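Local coordinates for outer surface protein (Bacillus cereus ATCC 14579, PDB 1X7F), which is of unknown function but probably acts as a 6-phospho-N-acetylmuramidase in the recycling of bacterial cell-wall sugars, at residues Leu145-Leu158 and Tyr185-Ile198. Residues are numbered along the deposited sequence; the frame is centred on the assembly and turned at random. Where two conformers were deposited one is given.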
loop_
_atom_site.group_PDB
_atom_site.type_symbol
_atom_site.label_atom_id
_atom_site.label_comp_id
_atom_site.label_asym_id
_atom_site.label_seq_id
_atom_site.Cartn_x
_atom_site.Cartn_y
_atom_site.Cartn_z
ATOM N N LEU A 145 2.222 -17.682 4.001
ATOM C CA LEU A 145 1.775 -18.354 2.792
ATOM C C LEU A 145 1.808 -17.399 1.599
ATOM O O LEU A 145 1.761 -16.176 1.762
ATOM C CB LEU A 145 0.360 -18.908 2.977
ATOM C CG LEU A 145 0.074 -19.846 4.152
ATOM C CD1 LEU A 145 -1.414 -20.040 4.256
ATOM C CD2 LEU A 145 0.788 -21.194 4.007
ATOM N N ASN A 146 1.890 -17.975 0.407
ATOM C CA ASN A 146 1.828 -17.221 -0.834
ATOM C C ASN A 146 0.373 -16.862 -1.128
ATOM O O ASN A 146 -0.458 -17.743 -1.342
ATOM C CB ASN A 146 2.421 -18.064 -1.985
ATOM C CG ASN A 146 2.736 -17.237 -3.235
ATOM O OD1 ASN A 146 2.222 -16.126 -3.433
ATOM N ND2 ASN A 146 3.601 -17.773 -4.069
ATOM N N VAL A 147 0.067 -15.570 -1.142
ATOM C CA VAL A 147 -1.289 -15.097 -1.474
ATOM C C VAL A 147 -1.570 -15.201 -2.981
ATOM O O VAL A 147 -2.725 -15.379 -3.385
ATOM C CB VAL A 147 -1.539 -13.660 -0.955
ATOM C CG1 VAL A 147 -2.996 -13.240 -1.135
ATOM C CG2 VAL A 147 -1.205 -13.587 0.515
ATOM N N SER A 148 -0.503 -15.153 -3.790
ATOM C CA SER A 148 -0.609 -14.993 -5.239
ATOM C C SER A 148 -1.161 -16.173 -6.054
ATOM O O SER A 148 -1.204 -16.096 -7.276
ATOM C CB SER A 148 0.730 -14.527 -5.827
ATOM O OG SER A 148 1.183 -13.345 -5.190
ATOM N N ASN A 149 -1.576 -17.243 -5.382
ATOM C CA ASN A 149 -2.197 -18.384 -6.045
ATOM C C ASN A 149 -3.689 -18.410 -5.716
ATOM O O ASN A 149 -4.081 -18.601 -4.562
ATOM C CB ASN A 149 -1.518 -19.692 -5.618
ATOM C CG ASN A 149 -1.683 -20.819 -6.645
ATOM O OD1 ASN A 149 -2.379 -20.683 -7.654
ATOM N ND2 ASN A 149 -1.024 -21.941 -6.381
ATOM N N ASP A 150 -4.512 -18.207 -6.743
ATOM C CA ASP A 150 -5.961 -18.061 -6.579
ATOM C C ASP A 150 -6.687 -19.403 -6.533
ATOM O O ASP A 150 -7.491 -19.734 -7.408
ATOM C CB ASP A 150 -6.521 -17.149 -7.684
ATOM C CG ASP A 150 -8.034 -16.949 -7.596
ATOM O OD1 ASP A 150 -8.596 -16.890 -6.472
ATOM O OD2 ASP A 150 -8.736 -16.839 -8.622
ATOM N N ILE A 151 -6.398 -20.165 -5.488
ATOM C CA ILE A 151 -7.009 -21.466 -5.270
ATOM C C ILE A 151 -7.469 -21.586 -3.815
ATOM O O ILE A 151 -7.064 -20.780 -2.962
ATOM C CB ILE A 151 -6.024 -22.600 -5.630
ATOM C CG1 ILE A 151 -4.662 -22.357 -4.971
ATOM C CG2 ILE A 151 -5.890 -22.726 -7.148
ATOM C CD1 ILE A 151 -3.854 -23.619 -4.714
ATOM N N ALA A 152 -8.323 -22.577 -3.545
ATOM C CA ALA A 152 -8.806 -22.853 -2.193
ATOM C C ALA A 152 -7.710 -23.531 -1.362
ATOM O O ALA A 152 -7.833 -24.688 -0.942
ATOM C CB ALA A 152 -10.067 -23.704 -2.244
ATOM N N TYR A 153 -6.635 -22.776 -1.146
ATOM C CA TYR A 153 -5.421 -23.226 -0.467
ATOM C C TYR A 153 -5.645 -23.230 1.044
ATOM O O TYR A 153 -5.383 -24.239 1.717
ATOM C CB TYR A 153 -4.260 -22.297 -0.867
ATOM C CG TYR A 153 -2.882 -22.629 -0.318
ATOM C CD1 TYR A 153 -1.995 -21.605 0.015
ATOM C CD2 TYR A 153 -2.456 -23.950 -0.142
ATOM C CE1 TYR A 153 -0.726 -21.882 0.508
ATOM C CE2 TYR A 153 -1.182 -24.235 0.359
ATOM C CZ TYR A 153 -0.330 -23.189 0.683
ATOM O OH TYR A 153 0.927 -23.431 1.173
ATOM N N LEU A 154 -6.154 -22.109 1.557
ATOM C CA LEU A 154 -6.520 -21.975 2.972
ATOM C C LEU A 154 -7.566 -22.984 3.441
ATOM O O LEU A 154 -7.410 -23.578 4.515
ATOM C CB LEU A 154 -6.993 -20.550 3.282
ATOM C CG LEU A 154 -5.930 -19.463 3.458
ATOM C CD1 LEU A 154 -6.585 -18.085 3.497
ATOM C CD2 LEU A 154 -5.113 -19.709 4.720
ATOM N N GLU A 155 -8.610 -23.166 2.630
ATOM C CA GLU A 155 -9.702 -24.109 2.915
ATOM C C GLU A 155 -9.162 -25.518 3.138
ATOM O O GLU A 155 -9.700 -26.282 3.940
ATOM C CB GLU A 155 -10.709 -24.129 1.757
ATOM C CG GLU A 155 -11.140 -22.756 1.246
ATOM C CD GLU A 155 -12.239 -22.114 2.076
ATOM O OE1 GLU A 155 -12.970 -22.842 2.786
ATOM O OE2 GLU A 155 -12.381 -20.877 2.010
ATOM N N ASN A 156 -8.092 -25.840 2.411
ATOM C CA ASN A 156 -7.395 -27.116 2.507
ATOM C C ASN A 156 -6.600 -27.207 3.817
ATOM O O ASN A 156 -6.794 -28.141 4.601
ATOM C CB ASN A 156 -6.486 -27.279 1.280
ATOM C CG ASN A 156 -5.889 -28.666 1.160
ATOM O OD1 ASN A 156 -6.550 -29.680 1.414
ATOM N ND2 ASN A 156 -4.629 -28.719 0.744
ATOM N N ILE A 157 -5.736 -26.215 4.051
ATOM C CA ILE A 157 -4.900 -26.125 5.256
ATOM C C ILE A 157 -5.722 -26.153 6.548
ATOM O O ILE A 157 -5.389 -26.886 7.479
ATOM C CB ILE A 157 -3.991 -24.857 5.208
ATOM C CG1 ILE A 157 -2.999 -24.943 4.045
ATOM C CG2 ILE A 157 -3.243 -24.656 6.532
ATOM C CD1 ILE A 157 -2.328 -23.624 3.709
ATOM N N LEU A 158 -6.798 -25.369 6.585
ATOM C CA LEU A 158 -7.641 -25.261 7.780
ATOM C C LEU A 158 -8.578 -26.458 8.003
ATOM O O LEU A 158 -9.138 -26.610 9.095
ATOM C CB LEU A 158 -8.431 -23.949 7.773
ATOM C CG LEU A 158 -7.608 -22.654 7.688
ATOM C CD1 LEU A 158 -8.505 -21.475 7.390
ATOM C CD2 LEU A 158 -6.800 -22.407 8.952
ATOM N N TYR A 185 -7.365 -10.329 -10.753
ATOM C CA TYR A 185 -6.784 -11.548 -10.191
ATOM C C TYR A 185 -6.219 -11.280 -8.790
ATOM O O TYR A 185 -6.462 -12.048 -7.855
ATOM C CB TYR A 185 -5.716 -12.144 -11.136
ATOM C CG TYR A 185 -5.018 -13.379 -10.599
ATOM C CD1 TYR A 185 -5.596 -14.643 -10.734
ATOM C CD2 TYR A 185 -3.778 -13.284 -9.954
ATOM C CE1 TYR A 185 -4.966 -15.776 -10.248
ATOM C CE2 TYR A 185 -3.137 -14.418 -9.453
ATOM C CZ TYR A 185 -3.741 -15.655 -9.595
ATOM O OH TYR A 185 -3.123 -16.782 -9.105
ATOM N N PHE A 186 -5.466 -10.185 -8.666
ATOM C CA PHE A 186 -4.855 -9.754 -7.406
ATOM C C PHE A 186 -5.878 -9.571 -6.280
ATOM O O PHE A 186 -5.613 -9.913 -5.121
ATOM C CB PHE A 186 -4.081 -8.453 -7.649
ATOM C CG PHE A 186 -3.755 -7.680 -6.395
ATOM C CD1 PHE A 186 -2.588 -7.949 -5.679
ATOM C CD2 PHE A 186 -4.608 -6.686 -5.934
ATOM C CE1 PHE A 186 -2.283 -7.246 -4.533
ATOM C CE2 PHE A 186 -4.304 -5.969 -4.775
ATOM C CZ PHE A 186 -3.138 -6.254 -4.078
ATOM N N ILE A 187 -7.040 -9.019 -6.631
ATOM C CA ILE A 187 -8.140 -8.831 -5.690
ATOM C C ILE A 187 -8.754 -10.164 -5.251
ATOM O O ILE A 187 -8.936 -10.385 -4.057
ATOM C CB ILE A 187 -9.201 -7.864 -6.293
ATOM C CG1 ILE A 187 -8.626 -6.438 -6.469
ATOM C CG2 ILE A 187 -10.513 -7.885 -5.484
ATOM C CD1 ILE A 187 -8.337 -5.643 -5.170
ATOM N N ARG A 188 -9.077 -11.043 -6.200
ATOM C CA ARG A 188 -9.579 -12.385 -5.860
ATOM C C ARG A 188 -8.655 -13.085 -4.852
ATOM O O ARG A 188 -9.125 -13.601 -3.839
ATOM C CB ARG A 188 -9.772 -13.274 -7.108
ATOM C CG ARG A 188 -10.977 -12.906 -7.979
ATOM C CD ARG A 188 -11.392 -13.964 -9.026
ATOM N NE ARG A 188 -10.273 -14.457 -9.835
ATOM C CZ ARG A 188 -9.822 -13.893 -10.965
ATOM N NH1 ARG A 188 -10.387 -12.796 -11.463
ATOM N NH2 ARG A 188 -8.801 -14.442 -11.612
ATOM N N CYS A 189 -7.353 -13.085 -5.144
ATOM C CA CYS A 189 -6.331 -13.670 -4.271
ATOM C C CYS A 189 -6.357 -13.073 -2.874
ATOM O O CYS A 189 -6.404 -13.801 -1.884
ATOM C CB CYS A 189 -4.929 -13.463 -4.851
ATOM S SG CYS A 189 -4.524 -14.428 -6.315
ATOM N N SER A 190 -6.302 -11.746 -2.808
ATOM C CA SER A 190 -6.305 -11.023 -1.536
ATOM C C SER A 190 -7.605 -11.188 -0.730
ATOM O O SER A 190 -7.567 -11.197 0.499
ATOM C CB SER A 190 -6.001 -9.542 -1.769
ATOM O OG SER A 190 -4.840 -9.386 -2.552
ATOM N N GLU A 191 -8.737 -11.313 -1.424
ATOM C CA GLU A 191 -10.044 -11.530 -0.782
ATOM C C GLU A 191 -10.194 -12.908 -0.128
ATOM O O GLU A 191 -11.008 -13.079 0.776
ATOM C CB GLU A 191 -11.186 -11.299 -1.775
ATOM C CG GLU A 191 -11.645 -9.852 -1.849
ATOM C CD GLU A 191 -12.682 -9.606 -2.930
ATOM O OE1 GLU A 191 -13.407 -8.589 -2.833
ATOM O OE2 GLU A 191 -12.768 -10.422 -3.876
ATOM N N ARG A 192 -9.426 -13.886 -0.602
ATOM C CA ARG A 192 -9.388 -15.214 0.017
ATOM C C ARG A 192 -8.826 -15.132 1.431
ATOM O O ARG A 192 -9.356 -15.749 2.352
ATOM C CB ARG A 192 -8.520 -16.177 -0.792
ATOM C CG ARG A 192 -9.142 -16.688 -2.059
ATOM C CD ARG A 192 -8.206 -17.594 -2.850
ATOM N NE ARG A 192 -8.823 -18.112 -4.068
ATOM C CZ ARG A 192 -9.719 -19.089 -4.099
ATOM N NH1 ARG A 192 -10.131 -19.668 -2.976
ATOM N NH2 ARG A 192 -10.217 -19.486 -5.261
ATOM N N PHE A 193 -7.745 -14.366 1.574
ATOM C CA PHE A 193 -7.039 -14.223 2.838
ATOM C C PHE A 193 -7.777 -13.311 3.809
ATOM O O PHE A 193 -7.738 -13.519 5.024
ATOM C CB PHE A 193 -5.597 -13.759 2.583
ATOM C CG PHE A 193 -4.647 -14.894 2.332
ATOM C CD1 PHE A 193 -4.782 -15.698 1.198
ATOM C CD2 PHE A 193 -3.646 -15.190 3.252
ATOM C CE1 PHE A 193 -3.924 -16.775 0.976
ATOM C CE2 PHE A 193 -2.787 -16.266 3.045
ATOM C CZ PHE A 193 -2.926 -17.061 1.896
ATOM N N LYS A 194 -8.466 -12.319 3.254
ATOM C CA LYS A 194 -9.316 -11.403 4.019
ATOM C C LYS A 194 -10.568 -12.121 4.545
ATOM O O LYS A 194 -10.968 -11.935 5.698
ATOM C CB LYS A 194 -9.695 -10.204 3.137
ATOM C CG LYS A 194 -10.463 -9.112 3.842
ATOM C CD LYS A 194 -9.545 -8.038 4.391
ATOM C CE LYS A 194 -10.339 -7.099 5.288
ATOM N NZ LYS A 194 -9.621 -5.818 5.490
ATOM N N LYS A 195 -11.173 -12.958 3.702
ATOM C CA LYS A 195 -12.330 -13.755 4.101
ATOM C C LYS A 195 -12.058 -14.553 5.383
ATOM O O LYS A 195 -12.944 -14.707 6.222
ATOM C CB LYS A 195 -12.762 -14.711 2.980
ATOM C CG LYS A 195 -14.214 -15.164 3.111
ATOM C CD LYS A 195 -14.387 -16.668 2.938
ATOM C CE LYS A 195 -14.671 -17.051 1.490
ATOM N NZ LYS A 195 -15.413 -18.345 1.400
ATOM N N HIS A 196 -10.831 -15.048 5.522
ATOM C CA HIS A 196 -10.442 -15.868 6.667
ATOM C C HIS A 196 -9.705 -15.086 7.753
ATOM O O HIS A 196 -9.141 -15.680 8.675
ATOM C CB HIS A 196 -9.604 -17.053 6.192
ATOM C CG HIS A 196 -10.370 -18.031 5.357
ATOM N ND1 HIS A 196 -11.252 -18.941 5.901
ATOM C CD2 HIS A 196 -10.401 -18.230 4.018
ATOM C CE1 HIS A 196 -11.783 -19.666 4.934
ATOM N NE2 HIS A 196 -11.286 -19.255 3.782
ATOM N N GLY A 197 -9.721 -13.757 7.643
ATOM C CA GLY A 197 -9.107 -12.874 8.637
ATOM C C GLY A 197 -7.602 -13.021 8.815
ATOM O O GLY A 197 -7.076 -12.752 9.898
ATOM N N ILE A 198 -6.906 -13.439 7.759
ATOM C CA ILE A 198 -5.453 -13.623 7.817
ATOM C C ILE A 198 -4.708 -12.408 7.255
ATOM O O ILE A 198 -5.039 -11.891 6.193
ATOM C CB ILE A 198 -5.041 -14.973 7.151
ATOM C CG1 ILE A 198 -5.459 -16.129 8.067
ATOM C CG2 ILE A 198 -3.526 -15.042 6.859
ATOM C CD1 ILE A 198 -5.808 -17.389 7.348
HETATM O O HOH W 1 -4.993 -16.148 -2.406
HETATM O O HOH W 2 -4.233 -19.430 -9.522
#
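D150 sends CG anti to its own backbone N, which carries the carboxylate out over helix 183-195, where two arginines one turn apart divide its oxygens. R192, its chain extended from CG to NE, gives NE to OD1 at 2.7 Å, on the anti side and 26° out of the carboxylate plane. R188, bent at chi3, brings NE to OD2 at 3.1 Å in a nearly straight bond (172°) from above that plane. Two salt bridges thus restrict the carboxylate's rotation.

Beside it, the hydroxyl of Y185 donates to S148 O at 2.7 Å and accepts from D150 N, pinning the loop after the strand. A water lies within hydrogen-bonding distance of both V147 O and C189 O.

Deeper in, the F193 ring is clamped: V147 CG2 sits over one face and L154 CD1 over the other, 3.9 Å and 3.8 Å from its centroid, while L145 CB meets its edge. L154 CD2 runs tip to tip into I198 CD1. Past the helix end, H196 NE2 donates to E155 OE2 from above the carboxylate plane, though only one of two E155 conformers is modelled here, making this bond less certain.

Within the parallel beta/alpha domain, the contact packs the end of strand 142-146 and short helix 153-157 against helix 183-195. L145 and L154 also touch L167 of the adjacent strand 167-170, which lies between the two helices in the chain.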